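Local coordinates for GH26C (Muricauda sp. MAR_2010_75, PDB 6Q78), which probably hydrolyses internal beta-1,4-mannosidic links in mannans, as a family 26 glycoside hydrolase built on a TIM barrel, at residues Arg161-Gly166 against Lys184-Gly189; Asp194-Lys199 against Trp249-Thr254. All blocks are in the same frame, centred on the assembly; numbering follows the deposited sequence.

In the fold
Both contacts belong to one flank of the glycosyl hydrolase family 26 TIM barrel, and their centres are 10 Å apart. They come in series along the chain: contact 1 joins the loop after strand 153-157 to helix 176-186, and contact 2 then pairs helix 193-208, the next helix, with helix 242-259. The two pack directly on each other. Pro-163 CB lies 3.5 Å from Tyr-195 CE1, Ile-186 CB 3.7 Å from Tyr-196 CB, and Pro-188 CG 4.2 Å from Phe-251 CD1. The segments of contact 1 are thus seated on two neighbouring helices of the barrel's outer layer, so that loop, connecting helix and the two outer helices form one continuous packed region.

Contact 1: residues Arg161-Gly166 against Lys184-Gly189; sequences REPFEG and KSILPG
Pro-163 and Phe-164 of the loop 161-166 rest against Ser-185 and Ile-186 in the last, weakly bonded part of helix 176-186, and everything that passes between the two segments is van der Waals packing. The apolar part is Pro-163 against Ile-186, whose side chains cross at about a right angle, with Pro-163 CG 3.9 Å from Ile-186 CG2. The isoleucine carries this methyl anti to its carbonyl carbon, beside the backbone N, and the compact, rigid proline ring offers CB and CG to it.

The aromatic part is the far end of the Phe-164 ring, which meets Ser-185 obliquely, CZ lying 3.7 Å from Ser-185 CB. Serine suits this place because it is small enough to accept both rings: its OG is also 3.5 Å from Pro-163 CG.

The polar groups find their partners away from the interface itself. Ser-185 OG, held between its own N and carbonyl carbon (chi1 79°), hydrogen-bonds to Ala-182 O one turn back and to Asn-192 ND2, so the hydroxyl can sit buried beside the proline. Within the loop, the Glu-162 carboxylate grips two successive amides. Glu-162 OE1 takes the N of Glu-165 at 2.7 Å, on the syn side but 31° out of the carboxylate plane, while its OE2 takes the N of Phe-164 at 2.8 Å from above that plane. A backbone bond from Gly-166 N to Glu-162 O, 2.8 Å, closes the turn, and the positive phi of Gly-166 is one that glycine adopts easily. The turn is thereby fixed with Pro-163 and Phe-164 presented to the helix.

Around this core, Phe-164 makes an edge-to-face contact with Phe-177 of helix 176-186, and Asn-192 touches both loop rings. Helix 193-208 lies against Pro-163 and Ile-186, and Ile-186 also reaches Leu-248 of helix 242-259.

Contact 2: residues Asp194-Lys199 against Trp249-Thr254; sequences DYYKQK and WQFTVT
This is a helix-to-helix contact in the outer layer of the TIM barrel, where Tyr-196 and Lys-197 of helix 193-208 meet Phe-251 and Thr-252 of helix 242-259. The first helix precedes strand 220-223 and the second follows it, and they run in broadly the same direction, their local axes 11.5 Å apart and crossing at -45°. That spacing is wide, so long side chains have to bridge it.

Tyr-196 and Phe-251 do most of the bridging. With CG anti to the backbone N (chi1 180°), the Tyr-196 ring extends toward the other helix and its OH donates a 2.7 Å hydrogen bond to Thr-252 OG1, which lies in the plane of the ring at its edge. Thr-252 turns OG1 beside its own N, where the oxygen also bonds to Leu-248 O, one turn back.

Beside this bond Phe-251 supplies the apolar part of the contact. The tyrosine and phenylalanine rings slide past each other in opposite directions and meet edge against edge, with CE2 of Tyr-196 4.1 Å from CD2 of Phe-251. The far end of the phenylalanine ring abuts the aliphatic part of Lys-197, whose CG approaches CZ of Phe-251 to 3.8 Å. Lysine serves well here, since its methylenes CG and CD pack against the ring's edge while NZ bends back to form a 3.5 Å salt bridge with Asp-194 OD2.

A phenylalanine in place of Tyr-196 would probably keep much of the ring packing but leave the buried Thr-252 hydroxyl without its donor.

Because Thr-252 OG1 accepts from the tyrosine while it bonds to Leu-248 O, a chain of two polar links joins the phenol of one helix to the backbone of the other, adding directional specificity to an otherwise apolar interface.

Contact 1: residues Arg161-Gly166 against Lys184-Gly189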
loop_
_atom_site.group_PDB
_atom_site.type_symbol
_atom_site.label_atom_id
_atom_site.label_comp_id
_atom_site.label_asym_id
_atom_site.label_seq_id
_atom_site.Cartn_x
_atom_site.Cartn_y
_atom_site.Cartn_z
ATOM N N ARG A 161 -5.069 10.698 11.710
ATOM C CA ARG A 161 -6.171 11.425 12.333
ATOM C C ARG A 161 -5.955 12.921 12.158
ATOM O O ARG A 161 -4.836 13.427 12.263
ATOM C CB ARG A 161 -6.313 11.031 13.812
ATOM C CG ARG A 161 -6.721 9.569 13.950
ATOM C CD ARG A 161 -6.719 9.086 15.391
ATOM N NE ARG A 161 -6.662 7.631 15.405
ATOM C CZ ARG A 161 -7.705 6.823 15.315
ATOM N NH1 ARG A 161 -8.933 7.310 15.211
ATOM N NH2 ARG A 161 -7.497 5.494 15.300
ATOM N N GLU A 162 -7.043 13.635 11.909
ATOM C CA GLU A 162 -6.947 15.026 11.525
ATOM C C GLU A 162 -6.327 15.841 12.660
ATOM O O GLU A 162 -6.472 15.495 13.839
ATOM C CB GLU A 162 -8.331 15.563 11.134
ATOM C CG GLU A 162 -9.353 15.714 12.303
ATOM C CD GLU A 162 -9.077 16.924 13.159
ATOM O OE1 GLU A 162 -9.394 16.892 14.395
ATOM O OE2 GLU A 162 -8.564 17.920 12.598
ATOM N N PRO A 163 -5.647 16.942 12.324
ATOM C CA PRO A 163 -4.695 17.551 13.276
ATOM C C PRO A 163 -5.306 18.402 14.377
ATOM O O PRO A 163 -4.635 18.620 15.403
ATOM C CB PRO A 163 -3.798 18.426 12.366
ATOM C CG PRO A 163 -4.734 18.801 11.239
ATOM C CD PRO A 163 -5.509 17.512 10.982
ATOM N N PHE A 164 -6.534 18.899 14.218
ATOM C CA PHE A 164 -7.070 19.816 15.219
ATOM C C PHE A 164 -7.343 19.103 16.535
ATOM O O PHE A 164 -7.042 19.633 17.613
ATOM C CB PHE A 164 -8.331 20.513 14.699
ATOM C CG PHE A 164 -8.062 21.533 13.636
ATOM C CD1 PHE A 164 -7.601 22.789 13.980
ATOM C CD2 PHE A 164 -8.271 21.233 12.294
ATOM C CE1 PHE A 164 -7.339 23.749 12.998
ATOM C CE2 PHE A 164 -8.020 22.172 11.313
ATOM C CZ PHE A 164 -7.569 23.440 11.660
ATOM N N GLU A 165 -7.961 17.922 16.476
ATOM C CA GLU A 165 -8.217 17.170 17.694
ATOM C C GLU A 165 -7.565 15.796 17.705
ATOM O O GLU A 165 -7.473 15.175 18.773
ATOM C CB GLU A 165 -9.729 17.042 17.970
ATOM C CG GLU A 165 -10.397 18.406 18.310
ATOM C CD GLU A 165 -11.884 18.309 18.656
ATOM O OE1 GLU A 165 -12.529 17.270 18.378
ATOM O OE2 GLU A 165 -12.415 19.298 19.209
ATOM N N GLY A 166 -7.073 15.312 16.565
ATOM C CA GLY A 166 -6.335 14.065 16.579
ATOM C C GLY A 166 -7.137 12.808 16.824
ATOM O O GLY A 166 -6.541 11.781 17.137
ATOM N N LYS A 184 -5.500 22.059 4.626
ATOM C CA LYS A 184 -4.938 23.401 4.531
ATOM C C LYS A 184 -4.068 23.730 5.742
ATOM O O LYS A 184 -3.032 24.398 5.608
ATOM C CB LYS A 184 -6.048 24.455 4.358
ATOM C CG LYS A 184 -6.827 24.316 3.041
ATOM C CD LYS A 184 -8.169 25.065 3.080
ATOM C CE LYS A 184 -8.993 24.761 1.833
ATOM N NZ LYS A 184 -10.338 25.402 1.922
ATOM N N SER A 185 -4.465 23.262 6.939
ATOM C CA SER A 185 -3.759 23.637 8.155
ATOM C C SER A 185 -2.383 22.983 8.280
ATOM O O SER A 185 -1.596 23.407 9.129
ATOM C CB SER A 185 -4.605 23.334 9.400
ATOM O OG SER A 185 -4.528 21.939 9.726
ATOM N N ILE A 186 -2.090 21.933 7.505
ATOM C CA ILE A 186 -0.785 21.281 7.625
ATOM C C ILE A 186 0.209 21.723 6.566
ATOM O O ILE A 186 1.385 21.324 6.631
ATOM C CB ILE A 186 -0.873 19.750 7.730
ATOM C CG1 ILE A 186 -1.449 19.164 6.448
ATOM C CG2 ILE A 186 -1.608 19.357 8.990
ATOM C CD1 ILE A 186 -1.324 17.609 6.377
ATOM N N LEU A 187 -0.222 22.552 5.611
ATOM C CA LEU A 187 0.668 23.079 4.601
ATOM C C LEU A 187 1.518 24.177 5.230
ATOM O O LEU A 187 1.178 24.709 6.296
ATOM C CB LEU A 187 -0.176 23.691 3.484
ATOM C CG LEU A 187 -1.063 22.708 2.706
ATOM C CD1 LEU A 187 -1.953 23.438 1.699
ATOM C CD2 LEU A 187 -0.168 21.718 2.022
ATOM N N PRO A 188 2.642 24.515 4.620
ATOM C CA PRO A 188 3.428 25.649 5.118
ATOM C C PRO A 188 2.541 26.885 5.228
ATOM O O PRO A 188 1.772 27.200 4.321
ATOM C CB PRO A 188 4.521 25.808 4.057
ATOM C CG PRO A 188 4.673 24.405 3.492
ATOM C CD PRO A 188 3.264 23.854 3.459
ATOM N N GLY A 189 2.630 27.584 6.361
ATOM C CA GLY A 189 1.730 28.679 6.651
ATOM C C GLY A 189 0.483 28.269 7.407
ATOM O O GLY A 189 -0.215 29.129 7.940
#

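Contact 2: residues Asp194-Lys199 against Trp249-Thr254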
loop_
_atom_site.group_PDB
_atom_site.type_symbol
_atom_site.label_atom_id
_atom_site.label_comp_id
_atom_site.label_asym_id
_atom_site.label_seq_id
_atom_site.Cartn_x
_atom_site.Cartn_y
_atom_site.Cartn_z
ATOM N N ASP A 194 3.722 22.902 12.038
ATOM C CA ASP A 194 4.737 22.344 12.928
ATOM C C ASP A 194 4.283 21.013 13.514
ATOM O O ASP A 194 5.081 20.072 13.624
ATOM C CB ASP A 194 5.054 23.339 14.041
ATOM C CG ASP A 194 5.921 24.487 13.565
ATOM O OD1 ASP A 194 5.886 25.563 14.204
ATOM O OD2 ASP A 194 6.620 24.325 12.550
ATOM N N TYR A 195 2.993 20.902 13.864
ATOM C CA TYR A 195 2.432 19.621 14.297
ATOM C C TYR A 195 2.665 18.538 13.250
ATOM O O TYR A 195 3.052 17.394 13.573
ATOM C CB TYR A 195 0.930 19.821 14.500
ATOM C CG TYR A 195 0.106 18.586 14.784
ATOM C CD1 TYR A 195 -0.448 17.848 13.757
ATOM C CD2 TYR A 195 -0.174 18.191 16.077
ATOM C CE1 TYR A 195 -1.238 16.742 14.002
ATOM C CE2 TYR A 195 -0.963 17.059 16.330
ATOM C CZ TYR A 195 -1.503 16.364 15.278
ATOM O OH TYR A 195 -2.290 15.258 15.521
ATOM N N TYR A 196 2.414 18.875 11.984
ATOM C CA TYR A 196 2.590 17.885 10.921
ATOM C C TYR A 196 4.065 17.513 10.745
ATOM O O TYR A 196 4.395 16.332 10.550
ATOM C CB TYR A 196 2.023 18.445 9.615
ATOM C CG TYR A 196 2.161 17.508 8.452
ATOM C CD1 TYR A 196 1.655 16.210 8.531
ATOM C CD2 TYR A 196 2.803 17.898 7.273
ATOM C CE1 TYR A 196 1.765 15.317 7.468
ATOM C CE2 TYR A 196 2.911 16.999 6.169
ATOM C CZ TYR A 196 2.393 15.715 6.305
ATOM O OH TYR A 196 2.488 14.782 5.304
ATOM N N LYS A 197 4.969 18.489 10.822
ATOM C CA LYS A 197 6.390 18.162 10.754
ATOM C C LYS A 197 6.777 17.191 11.855
ATOM O O LYS A 197 7.558 16.269 11.614
ATOM C CB LYS A 197 7.246 19.428 10.787
ATOM C CG LYS A 197 7.188 20.220 9.473
ATOM C CD LYS A 197 8.166 21.414 9.430
ATOM C CE LYS A 197 7.896 22.480 10.425
ATOM N NZ LYS A 197 8.932 23.522 10.094
ATOM N N GLN A 198 6.216 17.362 13.068
ATOM C CA GLN A 198 6.532 16.433 14.154
ATOM C C GLN A 198 6.044 15.028 13.836
ATOM O O GLN A 198 6.722 14.046 14.164
ATOM C CB GLN A 198 5.948 16.954 15.472
ATOM C CG GLN A 198 6.517 16.261 16.711
ATOM C CD GLN A 198 5.978 14.858 16.916
ATOM O OE1 GLN A 198 4.780 14.606 16.772
ATOM N NE2 GLN A 198 6.874 13.924 17.247
ATOM N N LYS A 199 4.877 14.903 13.200
ATOM C CA LYS A 199 4.410 13.569 12.805
ATOM C C LYS A 199 5.348 12.935 11.782
ATOM O O LYS A 199 5.632 11.729 11.843
ATOM C CB LYS A 199 2.998 13.643 12.222
ATOM C CG LYS A 199 1.919 14.169 13.166
ATOM C CD LYS A 199 1.921 13.451 14.523
ATOM C CE LYS A 199 0.656 13.872 15.307
ATOM N NZ LYS A 199 0.600 13.183 16.656
ATOM N N TRP A 249 1.941 16.760 -1.011
ATOM C CA TRP A 249 2.750 15.613 -1.410
ATOM C C TRP A 249 4.217 15.999 -1.578
ATOM O O TRP A 249 5.116 15.288 -1.108
ATOM C CB TRP A 249 2.211 15.021 -2.708
ATOM C CG TRP A 249 1.679 13.620 -2.533
ATOM C CD1 TRP A 249 0.421 13.286 -2.133
ATOM C CD2 TRP A 249 2.386 12.371 -2.706
ATOM N NE1 TRP A 249 0.286 11.919 -2.072
ATOM C CE2 TRP A 249 1.475 11.337 -2.415
ATOM C CE3 TRP A 249 3.691 12.025 -3.133
ATOM C CZ2 TRP A 249 1.831 9.994 -2.510
ATOM C CZ3 TRP A 249 4.026 10.723 -3.196
ATOM C CH2 TRP A 249 3.103 9.724 -2.917
ATOM N N GLN A 250 4.481 17.112 -2.279
ATOM C CA GLN A 250 5.868 17.485 -2.545
ATOM C C GLN A 250 6.578 17.882 -1.259
ATOM O O GLN A 250 7.746 17.522 -1.050
ATOM C CB GLN A 250 5.942 18.586 -3.598
ATOM C CG GLN A 250 5.393 18.114 -4.946
ATOM C CD GLN A 250 5.451 19.200 -5.990
ATOM O OE1 GLN A 250 5.629 20.377 -5.673
ATOM N NE2 GLN A 250 5.274 18.812 -7.256
ATOM N N PHE A 251 5.898 18.637 -0.391
ATOM C CA PHE A 251 6.491 18.963 0.896
ATOM C C PHE A 251 6.826 17.695 1.663
ATOM O O PHE A 251 7.923 17.579 2.246
ATOM C CB PHE A 251 5.561 19.823 1.749
ATOM C CG PHE A 251 6.085 20.008 3.118
ATOM C CD1 PHE A 251 7.039 20.986 3.366
ATOM C CD2 PHE A 251 5.667 19.181 4.147
ATOM C CE1 PHE A 251 7.576 21.118 4.628
ATOM C CE2 PHE A 251 6.205 19.305 5.409
ATOM C CZ PHE A 251 7.155 20.268 5.652
ATOM N N THR A 252 5.916 16.720 1.652
ATOM C CA THR A 252 6.100 15.518 2.460
ATOM C C THR A 252 7.278 14.699 1.960
ATOM O O THR A 252 8.114 14.238 2.754
ATOM C CB THR A 252 4.813 14.693 2.425
ATOM O OG1 THR A 252 3.766 15.475 3.010
ATOM C CG2 THR A 252 4.948 13.427 3.227
ATOM N N VAL A 253 7.343 14.475 0.644
ATOM C CA VAL A 253 8.473 13.700 0.118
ATOM C C VAL A 253 9.796 14.385 0.438
ATOM O O VAL A 253 10.762 13.745 0.886
ATOM C CB VAL A 253 8.291 13.484 -1.389
ATOM C CG1 VAL A 253 9.562 12.889 -2.006
ATOM C CG2 VAL A 253 7.104 12.557 -1.605
ATOM N N THR A 254 9.879 15.699 0.179
ATOM C CA THR A 254 11.136 16.398 0.381
ATOM C C THR A 254 11.523 16.436 1.850
ATOM O O THR A 254 12.707 16.305 2.189
ATOM C CB THR A 254 11.005 17.792 -0.224
ATOM O OG1 THR A 254 10.801 17.660 -1.645
ATOM C CG2 THR A 254 12.240 18.651 0.033
#